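Local atomic coordinates of phenol hydroxylase component phN (Pseudomonas stutzeri, PDB entry 3U52), a protein that probably forms the diiron-bearing hydroxylase subunit of a multicomponent bacterial monooxygenase that uses oxygen to hydroxylate phenol. Residues Leu159-His164 with Tyr474-Ile479; Arg168-Ser173 with Cys343-Phe348; Leu398-Gln403 with Ala450-His455. All blocks are in the same frame, centred on the assembly; numbering follows the deposited sequence.

Interaction 1: Leu159-His164 with Tyr474-Ile479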
loop_
_atom_site.group_PDB
_atom_site.type_symbol
_atom_site.label_atom_id
_atom_site.label_comp_id
_atom_site.label_asym_id
_atom_site.label_seq_id
_atom_site.Cartn_x
_atom_site.Cartn_y
_atom_site.Cartn_z
ATOM N N LEU A 159 2.594 23.192 -11.698
ATOM C CA LEU A 159 2.118 22.621 -10.434
ATOM C C LEU A 159 2.943 23.142 -9.261
ATOM O O LEU A 159 2.708 22.745 -8.135
ATOM C CB LEU A 159 2.213 21.068 -10.471
ATOM C CG LEU A 159 1.226 20.397 -11.419
ATOM C CD1 LEU A 159 1.937 19.498 -12.377
ATOM C CD2 LEU A 159 0.233 19.619 -10.606
ATOM N N HIS A 160 3.872 24.065 -9.511
ATOM C CA HIS A 160 4.960 24.351 -8.565
ATOM C C HIS A 160 4.693 25.410 -7.511
ATOM O O HIS A 160 5.475 25.531 -6.533
ATOM C CB HIS A 160 6.280 24.706 -9.327
ATOM C CG HIS A 160 6.108 25.783 -10.351
ATOM N ND1 HIS A 160 6.169 27.117 -10.037
ATOM C CD2 HIS A 160 5.815 25.724 -11.671
ATOM C CE1 HIS A 160 5.951 27.841 -11.119
ATOM N NE2 HIS A 160 5.717 27.021 -12.123
ATOM N N ASP A 161 3.632 26.189 -7.666
ATOM C CA ASP A 161 3.384 27.279 -6.691
ATOM C C ASP A 161 1.875 27.513 -6.450
ATOM O O ASP A 161 1.394 28.664 -6.483
ATOM C CB ASP A 161 4.058 28.555 -7.222
ATOM C CG ASP A 161 5.065 29.174 -6.193
ATOM O OD1 ASP A 161 6.097 29.759 -6.596
ATOM O OD2 ASP A 161 4.792 29.107 -4.969
ATOM N N GLY A 162 1.138 26.419 -6.315
ATOM C CA GLY A 162 -0.310 26.436 -6.111
ATOM C C GLY A 162 -0.850 27.482 -5.128
ATOM O O GLY A 162 -1.686 28.306 -5.520
ATOM N N PRO A 163 -0.465 27.421 -3.827
ATOM C CA PRO A 163 -0.995 28.371 -2.840
ATOM C C PRO A 163 -0.631 29.856 -3.153
ATOM O O PRO A 163 -1.432 30.763 -2.937
ATOM C CB PRO A 163 -0.348 27.911 -1.532
ATOM C CG PRO A 163 0.085 26.500 -1.786
ATOM C CD PRO A 163 0.408 26.388 -3.215
ATOM N N HIS A 164 0.573 30.092 -3.656
ATOM C CA HIS A 164 1.010 31.442 -4.087
ATOM C C HIS A 164 0.134 31.986 -5.225
ATOM O O HIS A 164 -0.350 33.114 -5.182
ATOM C CB HIS A 164 2.493 31.416 -4.490
ATOM C CG HIS A 164 2.989 32.699 -5.084
ATOM N ND1 HIS A 164 3.613 33.671 -4.326
ATOM C CD2 HIS A 164 2.895 33.197 -6.346
ATOM C CE1 HIS A 164 3.889 34.713 -5.094
ATOM N NE2 HIS A 164 3.485 34.446 -6.331
ATOM N N TYR A 474 4.795 38.626 -10.321
ATOM C CA TYR A 474 3.732 38.563 -9.326
ATOM C C TYR A 474 3.148 37.165 -9.224
ATOM O O TYR A 474 3.038 36.620 -8.117
ATOM C CB TYR A 474 2.618 39.588 -9.627
ATOM C CG TYR A 474 1.660 39.829 -8.464
ATOM C CD1 TYR A 474 0.285 39.601 -8.610
ATOM C CD2 TYR A 474 2.127 40.224 -7.211
ATOM C CE1 TYR A 474 -0.587 39.802 -7.542
ATOM C CE2 TYR A 474 1.260 40.456 -6.137
ATOM C CZ TYR A 474 -0.089 40.218 -6.318
ATOM O OH TYR A 474 -0.942 40.443 -5.275
ATOM N N TYR A 475 2.797 36.588 -10.383
ATOM C CA TYR A 475 2.151 35.285 -10.422
ATOM C C TYR A 475 3.088 34.120 -10.239
ATOM O O TYR A 475 2.620 33.015 -9.886
ATOM C CB TYR A 475 1.361 35.083 -11.750
ATOM C CG TYR A 475 0.157 35.978 -11.907
ATOM C CD1 TYR A 475 -0.274 36.800 -10.884
ATOM C CD2 TYR A 475 -0.573 35.964 -13.086
ATOM C CE1 TYR A 475 -1.406 37.608 -11.048
ATOM C CE2 TYR A 475 -1.680 36.729 -13.243
ATOM C CZ TYR A 475 -2.093 37.543 -12.261
ATOM O OH TYR A 475 -3.251 38.247 -12.524
ATOM N N HIS A 476 4.384 34.344 -10.506
ATOM C CA HIS A 476 5.404 33.288 -10.570
ATOM C C HIS A 476 5.091 32.292 -11.646
ATOM O O HIS A 476 5.461 31.147 -11.507
ATOM C CB HIS A 476 5.485 32.519 -9.244
ATOM C CG HIS A 476 6.095 33.301 -8.119
ATOM N ND1 HIS A 476 6.403 32.728 -6.901
ATOM C CD2 HIS A 476 6.439 34.599 -8.012
ATOM C CE1 HIS A 476 6.916 33.643 -6.097
ATOM N NE2 HIS A 476 6.929 34.788 -6.742
ATOM N N ILE A 477 4.357 32.694 -12.688
ATOM C CA ILE A 477 4.201 31.872 -13.883
ATOM C C ILE A 477 5.459 32.006 -14.749
ATOM O O ILE A 477 5.862 33.120 -15.124
ATOM C CB ILE A 477 2.846 32.201 -14.611
ATOM C CG1 ILE A 477 1.669 31.608 -13.786
ATOM C CG2 ILE A 477 2.846 31.731 -16.074
ATOM C CD1 ILE A 477 0.319 32.233 -14.008
ATOM N N ASN A 478 6.134 30.898 -15.024
ATOM C CA ASN A 478 7.354 31.013 -15.809
ATOM C C ASN A 478 6.966 31.091 -17.257
ATOM O O ASN A 478 6.564 30.096 -17.830
ATOM C CB ASN A 478 8.287 29.828 -15.595
ATOM C CG ASN A 478 8.793 29.760 -14.166
ATOM O OD1 ASN A 478 8.799 28.697 -13.552
ATOM N ND2 ASN A 478 9.185 30.903 -13.624
ATOM N N ILE A 479 7.093 32.279 -17.832
ATOM C CA ILE A 479 6.741 32.496 -19.232
ATOM C C ILE A 479 7.511 31.592 -20.198
ATOM O O ILE A 479 8.749 31.542 -20.178
ATOM C CB ILE A 479 6.899 33.952 -19.625
ATOM C CG1 ILE A 479 6.028 34.828 -18.718
ATOM C CG2 ILE A 479 6.571 34.125 -21.133
ATOM C CD1 ILE A 479 6.456 36.309 -18.659
#

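Interaction 2: Arg168-Ser173 with Cys343-Phe348. With XE (xenon), chain R.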
loop_
_atom_site.group_PDB
_atom_site.type_symbol
_atom_site.label_atom_id
_atom_site.label_comp_id
_atom_site.label_asym_id
_atom_site.label_seq_id
_atom_site.Cartn_x
_atom_site.Cartn_y
_atom_site.Cartn_z
ATOM N N ARG A 168 -3.318 35.188 -5.972
ATOM C CA ARG A 168 -2.924 36.267 -6.888
ATOM C C ARG A 168 -3.521 36.159 -8.264
ATOM O O ARG A 168 -4.018 37.156 -8.789
ATOM C CB ARG A 168 -1.393 36.372 -7.006
ATOM C CG ARG A 168 -0.722 36.709 -5.675
ATOM C CD ARG A 168 0.791 36.628 -5.714
ATOM N NE ARG A 168 1.369 36.993 -4.406
ATOM C CZ ARG A 168 1.271 36.265 -3.281
ATOM N NH1 ARG A 168 0.635 35.091 -3.242
ATOM N NH2 ARG A 168 1.815 36.728 -2.164
ATOM N N VAL A 169 -3.436 34.980 -8.860
ATOM C CA VAL A 169 -3.794 34.779 -10.263
ATOM C C VAL A 169 -5.251 35.056 -10.574
ATOM O O VAL A 169 -6.148 34.621 -9.862
ATOM C CB VAL A 169 -3.415 33.348 -10.769
ATOM C CG1 VAL A 169 -3.884 33.141 -12.183
ATOM C CG2 VAL A 169 -1.903 33.123 -10.708
ATOM N N TRP A 170 -5.471 35.743 -11.694
ATOM C CA TRP A 170 -6.789 36.221 -12.062
ATOM C C TRP A 170 -7.883 35.168 -11.900
ATOM O O TRP A 170 -8.819 35.381 -11.133
ATOM C CB TRP A 170 -6.771 36.917 -13.466
ATOM C CG TRP A 170 -6.502 35.978 -14.625
ATOM C CD1 TRP A 170 -5.272 35.530 -15.073
ATOM C CD2 TRP A 170 -7.494 35.373 -15.483
ATOM N NE1 TRP A 170 -5.445 34.643 -16.135
ATOM C CE2 TRP A 170 -6.796 34.531 -16.410
ATOM C CE3 TRP A 170 -8.907 35.415 -15.533
ATOM C CZ2 TRP A 170 -7.481 33.763 -17.398
ATOM C CZ3 TRP A 170 -9.587 34.647 -16.539
ATOM C CH2 TRP A 170 -8.873 33.858 -17.459
ATOM N N TYR A 171 -7.761 34.013 -12.555
ATOM C CA TYR A 171 -8.884 33.054 -12.607
ATOM C C TYR A 171 -9.091 32.277 -11.267
ATOM O O TYR A 171 -10.161 31.771 -10.965
ATOM C CB TYR A 171 -8.679 32.107 -13.815
ATOM C CG TYR A 171 -7.657 30.996 -13.566
ATOM C CD1 TYR A 171 -8.081 29.788 -13.009
ATOM C CD2 TYR A 171 -6.311 31.148 -13.875
ATOM C CE1 TYR A 171 -7.211 28.781 -12.746
ATOM C CE2 TYR A 171 -5.402 30.125 -13.614
ATOM C CZ TYR A 171 -5.887 28.927 -13.035
ATOM O OH TYR A 171 -5.113 27.836 -12.697
ATOM N N LEU A 172 -8.030 32.181 -10.472
ATOM C CA LEU A 172 -8.104 31.588 -9.124
ATOM C C LEU A 172 -8.792 32.479 -8.090
ATOM O O LEU A 172 -9.137 32.002 -7.003
ATOM C CB LEU A 172 -6.675 31.219 -8.634
ATOM C CG LEU A 172 -6.021 30.198 -9.590
ATOM C CD1 LEU A 172 -4.546 29.972 -9.257
ATOM C CD2 LEU A 172 -6.799 28.876 -9.478
ATOM N N SER A 173 -9.024 33.754 -8.402
ATOM C CA SER A 173 -9.918 34.538 -7.529
ATOM C C SER A 173 -11.385 34.029 -7.499
ATOM O O SER A 173 -12.117 34.350 -6.563
ATOM C CB SER A 173 -9.877 36.039 -7.853
ATOM O OG SER A 173 -10.778 36.320 -8.965
ATOM N N CYS A 343 -4.609 32.234 -22.105
ATOM C CA CYS A 343 -3.620 31.337 -21.458
ATOM C C CYS A 343 -2.173 31.779 -21.507
ATOM O O CYS A 343 -1.314 31.069 -20.977
ATOM C CB CYS A 343 -3.703 29.856 -21.898
ATOM S SG CYS A 343 -3.124 29.577 -23.546
ATOM N N GLN A 344 -1.885 32.924 -22.104
ATOM C CA GLN A 344 -0.574 33.582 -21.886
ATOM C C GLN A 344 -0.431 33.982 -20.391
ATOM O O GLN A 344 0.675 34.266 -19.898
ATOM C CB GLN A 344 -0.326 34.783 -22.853
ATOM C CG GLN A 344 -1.007 36.136 -22.512
ATOM C CD GLN A 344 -2.408 36.230 -23.079
ATOM O OE1 GLN A 344 -2.884 37.309 -23.439
ATOM N NE2 GLN A 344 -3.053 35.113 -23.202
ATOM N N ALA A 345 -1.561 34.003 -19.683
ATOM C CA ALA A 345 -1.590 34.478 -18.310
ATOM C C ALA A 345 -2.161 33.470 -17.319
ATOM O O ALA A 345 -2.704 33.870 -16.296
ATOM C CB ALA A 345 -2.381 35.754 -18.220
ATOM N N THR A 346 -2.057 32.184 -17.636
ATOM C CA THR A 346 -2.489 31.078 -16.754
ATOM C C THR A 346 -1.307 30.088 -16.574
ATOM O O THR A 346 -0.343 30.113 -17.326
ATOM C CB THR A 346 -3.698 30.280 -17.357
ATOM O OG1 THR A 346 -3.271 29.686 -18.599
ATOM C CG2 THR A 346 -4.914 31.209 -17.647
ATOM N N ASN A 347 -1.408 29.215 -15.571
ATOM C CA ASN A 347 -0.362 28.259 -15.232
ATOM C C ASN A 347 -0.677 26.891 -15.828
ATOM O O ASN A 347 -0.149 25.879 -15.373
ATOM C CB ASN A 347 -0.245 28.149 -13.691
ATOM C CG ASN A 347 -1.524 27.624 -13.040
ATOM O OD1 ASN A 347 -2.619 28.163 -13.247
ATOM N ND2 ASN A 347 -1.386 26.575 -12.204
ATOM N N PHE A 348 -1.577 26.849 -16.806
ATOM C CA PHE A 348 -1.867 25.658 -17.591
ATOM C C PHE A 348 -2.011 25.992 -19.077
ATOM O O PHE A 348 -2.247 27.143 -19.457
ATOM C CB PHE A 348 -3.062 24.819 -17.061
ATOM C CG PHE A 348 -4.404 25.534 -17.099
ATOM C CD1 PHE A 348 -5.163 25.558 -18.263
ATOM C CD2 PHE A 348 -4.861 26.221 -15.994
ATOM C CE1 PHE A 348 -6.429 26.236 -18.293
ATOM C CE2 PHE A 348 -6.090 26.902 -15.994
ATOM C CZ PHE A 348 -6.885 26.916 -17.137
HETATM XE XE XE R . -6.790 37.783 -18.165
#

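Interaction 3: Leu398-Gln403 with Ala450-His455. With ZN (zinc ion), chain I.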
loop_
_atom_site.group_PDB
_atom_site.type_symbol
_atom_site.label_atom_id
_atom_site.label_comp_id
_atom_site.label_asym_id
_atom_site.label_seq_id
_atom_site.Cartn_x
_atom_site.Cartn_y
_atom_site.Cartn_z
ATOM N N LEU A 398 -14.723 41.757 -15.277
ATOM C CA LEU A 398 -15.001 40.687 -14.342
ATOM C C LEU A 398 -16.317 40.980 -13.623
ATOM O O LEU A 398 -16.647 42.170 -13.385
ATOM C CB LEU A 398 -13.870 40.608 -13.288
ATOM C CG LEU A 398 -12.448 40.304 -13.778
ATOM C CD1 LEU A 398 -11.553 40.087 -12.551
ATOM C CD2 LEU A 398 -12.454 39.071 -14.685
ATOM N N CYS A 399 -17.057 39.919 -13.255
ATOM C CA CYS A 399 -18.250 40.077 -12.425
ATOM C C CYS A 399 -17.867 40.517 -11.017
ATOM O O CYS A 399 -16.986 39.929 -10.412
ATOM C CB CYS A 399 -18.993 38.745 -12.308
ATOM S SG CYS A 399 -20.539 38.775 -11.376
ATOM N N GLN A 400 -18.605 41.498 -10.468
ATOM C CA GLN A 400 -18.334 42.010 -9.132
ATOM C C GLN A 400 -18.506 40.898 -8.032
ATOM O O GLN A 400 -17.943 41.002 -6.927
ATOM C CB GLN A 400 -19.282 43.192 -8.823
ATOM C CG GLN A 400 -18.946 43.963 -7.466
ATOM C CD GLN A 400 -17.572 44.606 -7.507
ATOM O OE1 GLN A 400 -16.805 44.636 -6.506
ATOM N NE2 GLN A 400 -17.271 45.174 -8.618
ATOM N N VAL A 401 -19.259 39.847 -8.336
ATOM C CA VAL A 401 -19.612 38.841 -7.291
ATOM C C VAL A 401 -18.781 37.566 -7.511
ATOM O O VAL A 401 -17.965 37.213 -6.663
ATOM C CB VAL A 401 -21.142 38.551 -7.208
ATOM C CG1 VAL A 401 -21.446 37.341 -6.306
ATOM C CG2 VAL A 401 -21.939 39.818 -6.726
ATOM N N CYS A 402 -18.917 36.923 -8.663
ATOM C CA CYS A 402 -18.310 35.583 -8.834
ATOM C C CYS A 402 -16.912 35.731 -9.354
ATOM O O CYS A 402 -16.114 34.784 -9.238
ATOM C CB CYS A 402 -19.188 34.659 -9.736
ATOM S SG CYS A 402 -19.256 35.133 -11.487
ATOM N N GLN A 403 -16.591 36.957 -9.829
ATOM C CA GLN A 403 -15.310 37.338 -10.464
ATOM C C GLN A 403 -14.868 36.613 -11.710
ATOM O O GLN A 403 -13.748 36.794 -12.117
ATOM C CB GLN A 403 -14.144 37.409 -9.461
ATOM C CG GLN A 403 -14.628 38.146 -8.159
ATOM C CD GLN A 403 -13.557 38.298 -7.134
ATOM O OE1 GLN A 403 -12.378 38.083 -7.425
ATOM N NE2 GLN A 403 -13.945 38.665 -5.917
ATOM N N ALA A 450 -14.538 43.469 -2.818
ATOM C CA ALA A 450 -13.827 42.497 -3.636
ATOM C C ALA A 450 -12.470 42.968 -4.245
ATOM O O ALA A 450 -12.342 44.087 -4.796
ATOM C CB ALA A 450 -14.798 41.953 -4.700
ATOM N N TRP A 451 -11.471 42.082 -4.155
ATOM C CA TRP A 451 -10.153 42.251 -4.741
ATOM C C TRP A 451 -10.259 41.693 -6.158
ATOM O O TRP A 451 -9.937 40.523 -6.381
ATOM C CB TRP A 451 -9.091 41.487 -3.871
ATOM C CG TRP A 451 -7.633 41.783 -4.208
ATOM C CD1 TRP A 451 -6.877 42.808 -3.715
ATOM C CD2 TRP A 451 -6.760 41.041 -5.105
ATOM N NE1 TRP A 451 -5.618 42.776 -4.279
ATOM C CE2 TRP A 451 -5.513 41.703 -5.121
ATOM C CE3 TRP A 451 -6.927 39.913 -5.920
ATOM C CZ2 TRP A 451 -4.429 41.265 -5.903
ATOM C CZ3 TRP A 451 -5.833 39.466 -6.680
ATOM C CH2 TRP A 451 -4.601 40.153 -6.660
ATOM N N LEU A 452 -10.769 42.498 -7.109
ATOM C CA LEU A 452 -10.915 42.043 -8.484
ATOM C C LEU A 452 -9.579 42.116 -9.215
ATOM O O LEU A 452 -9.006 43.207 -9.409
ATOM C CB LEU A 452 -11.985 42.861 -9.217
ATOM C CG LEU A 452 -13.457 42.722 -8.832
ATOM C CD1 LEU A 452 -14.309 43.384 -9.923
ATOM C CD2 LEU A 452 -13.851 41.295 -8.814
ATOM N N PRO A 453 -9.039 40.955 -9.632
ATOM C CA PRO A 453 -7.666 41.005 -10.127
ATOM C C PRO A 453 -7.419 42.017 -11.242
ATOM O O PRO A 453 -6.400 42.663 -11.207
ATOM C CB PRO A 453 -7.369 39.570 -10.539
ATOM C CG PRO A 453 -8.302 38.735 -9.708
ATOM C CD PRO A 453 -9.576 39.578 -9.602
ATOM N N VAL A 454 -8.346 42.164 -12.203
ATOM C CA VAL A 454 -8.159 43.096 -13.311
ATOM C C VAL A 454 -8.060 44.528 -12.792
ATOM O O VAL A 454 -7.185 45.273 -13.201
ATOM C CB VAL A 454 -9.323 42.978 -14.382
ATOM C CG1 VAL A 454 -9.229 44.146 -15.382
ATOM C CG2 VAL A 454 -9.180 41.647 -15.136
ATOM N N HIS A 455 -8.962 44.898 -11.884
ATOM C CA HIS A 455 -8.915 46.215 -11.272
ATOM C C HIS A 455 -7.625 46.415 -10.451
ATOM O O HIS A 455 -7.027 47.494 -10.457
ATOM C CB HIS A 455 -10.118 46.423 -10.370
ATOM C CG HIS A 455 -11.418 46.457 -11.109
ATOM N ND1 HIS A 455 -11.493 46.412 -12.488
ATOM C CD2 HIS A 455 -12.692 46.566 -10.672
ATOM C CE1 HIS A 455 -12.762 46.415 -12.861
ATOM N NE2 HIS A 455 -13.508 46.535 -11.780
HETATM ZN ZN ZN I . -21.080 36.471 -11.599
#

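Interaction 1: Leu159-His164 with Tyr474-Ile479
His-164 and His-476 meet face to face because their first torsions bring the two imidazoles over one another: in His-164 the ring stands anti to the backbone N (chi1 174°), and in His-476 it lies beside the backbone N, anti to the carbonyl carbon (chi1 -71°). The rings stack with centroids 3.6 Å apart and planes at 13°, so that His-164 NE2 sits over the centre of the His-476 ring. The same NE2 donates a hydrogen bond to the carbonyl O of Tyr-474, 2.8 Å away, a bond somewhat bent at the hydrogen and tilted from the ring plane. Tyr-475 O comes to the ring's edge, 3.6 Å from His-164 CD2. Bond and stack together hold the rotation of the His-164 ring; on the His-476 side, ND1 donates to Asp-161 OD1 across 3.0 Å, nearly straight and in the plane of the imidazole, but reaching the oxygen from above the carboxylate plane. A basic side chain of another protein chain also pairs with OD1, and that nearby charge would probably temper the pull of the carboxylate on His-476. Farther along, the edge of His-160 meets His-476 O, with CE1 3.4 Å from that oxygen, while its NE2 is held by Asp-482. The arrangement illustrates how the positive-phi residue that first leaves helical geometry after helix 467-474, here His-476, can be fastened by its side chain: a histidine stack and a His-carboxylate hydrogen bond dock this helix end against the start of helix 162-166, beside a subunit interface.

Interaction 2: Arg168-Ser173 with Cys343-Phe348
Two side-chain hydrogen bonds reach from 168-173 to the loop at 343-348. Trp-170 NE1 donates to Ala-345 O at 2.9 Å; the oxygen lies in the indole plane, yet the N-H comes from above the carbonyl plane and the bond is bent to 135°. Tyr-171 OH gives its proton to Asn-347 OD1 at 2.6 Å, in the carbonyl plane and on a lone pair, with ring and amide nearly coplanar. Asn-347 ND2 is in turn held by Gly-158 O.

Among the aromatic contacts, the edge of Phe-348 points at the face of Tyr-171 in an offset edge-to-face pair, centroids 5.5 Å apart and planes at 84°. Thr-346 CG2 packs beside the indole, 3.6 Å from Trp-170 CZ2.

The indole is sandwiched: Tyr-171 CB packs on one face, and xenon sits over the centre of the other, 3.7 Å from Trp-170 CD2. Replacing the tryptophan by an alanine would probably leave Ala-345 O without its N-H donor and strip the xenon of the flat surface it rests on. The arrangement forms part of a buried xenon site, which Tyr-342 and Pro-396 complete.

Interaction 3: Leu398-Gln403 with Ala450-His455
One side of this contact is the loop that carries the CxxC half of a four-cysteine zinc site. Cys-399 SG and Cys-402 SG bind the zinc ion at 2.4 and 2.3 Å, and Cys-432 and Cys-436 complete it. The backbone N of Val-401 donates to Cys-399 SG at 3.5 Å, a link that probably helps to hold the turn between the two ligands.

Both cysteines point away from 450-455, and most of the touching is done by Leu-398, Gln-400 and Gln-403. Leu-398 sets CD1 3.6 Å from Pro-453 CD, its chain at about a right angle to the proline, and lays CG 3.8 Å from Val-454 CG2. Leu-452 wedges between two glutamines: its CD2 presses on Gln-403 CG at 3.3 Å, while CD1 meets the end of Gln-400. With CG beside its own backbone N (chi1 -44°) and the chain extended beyond, Gln-403 runs past Leu-452 until NE2 comes within 3.6 Å of Ala-450 CB.

Gln-403 thus acts through its carbon chain and amide, Gln-400 through its end. The union of the zinc-bound loop with the start of helix 453-458 therefore depends on shape and apolar burial, while the polar OE1 of Gln-403 is met by Ser-173.

In the fold
From the N terminus, 159-164 comes first and finds its partner only at 474-479, so interaction 1 closes a long, mostly helical loop that encloses both other contacts. Just downstream, 168-173 opens interaction 2, which closes at 343-348; interaction 3 then pairs 398-403 with 450-455. Those two follow in series, and none crosses another. They nonetheless touch in space: Ser-173 probably hydrogen-bonds Gln-403 between interactions 2 and 3, Arg-168 packs on Tyr-474 between 1 and 2, and Tyr-474 reaches Trp-451 of interaction 3. Together they tie helix 162-166 and the loops flanking it to the loop after helix 331-342, to the zinc-site region and to the loop after helix 467-474.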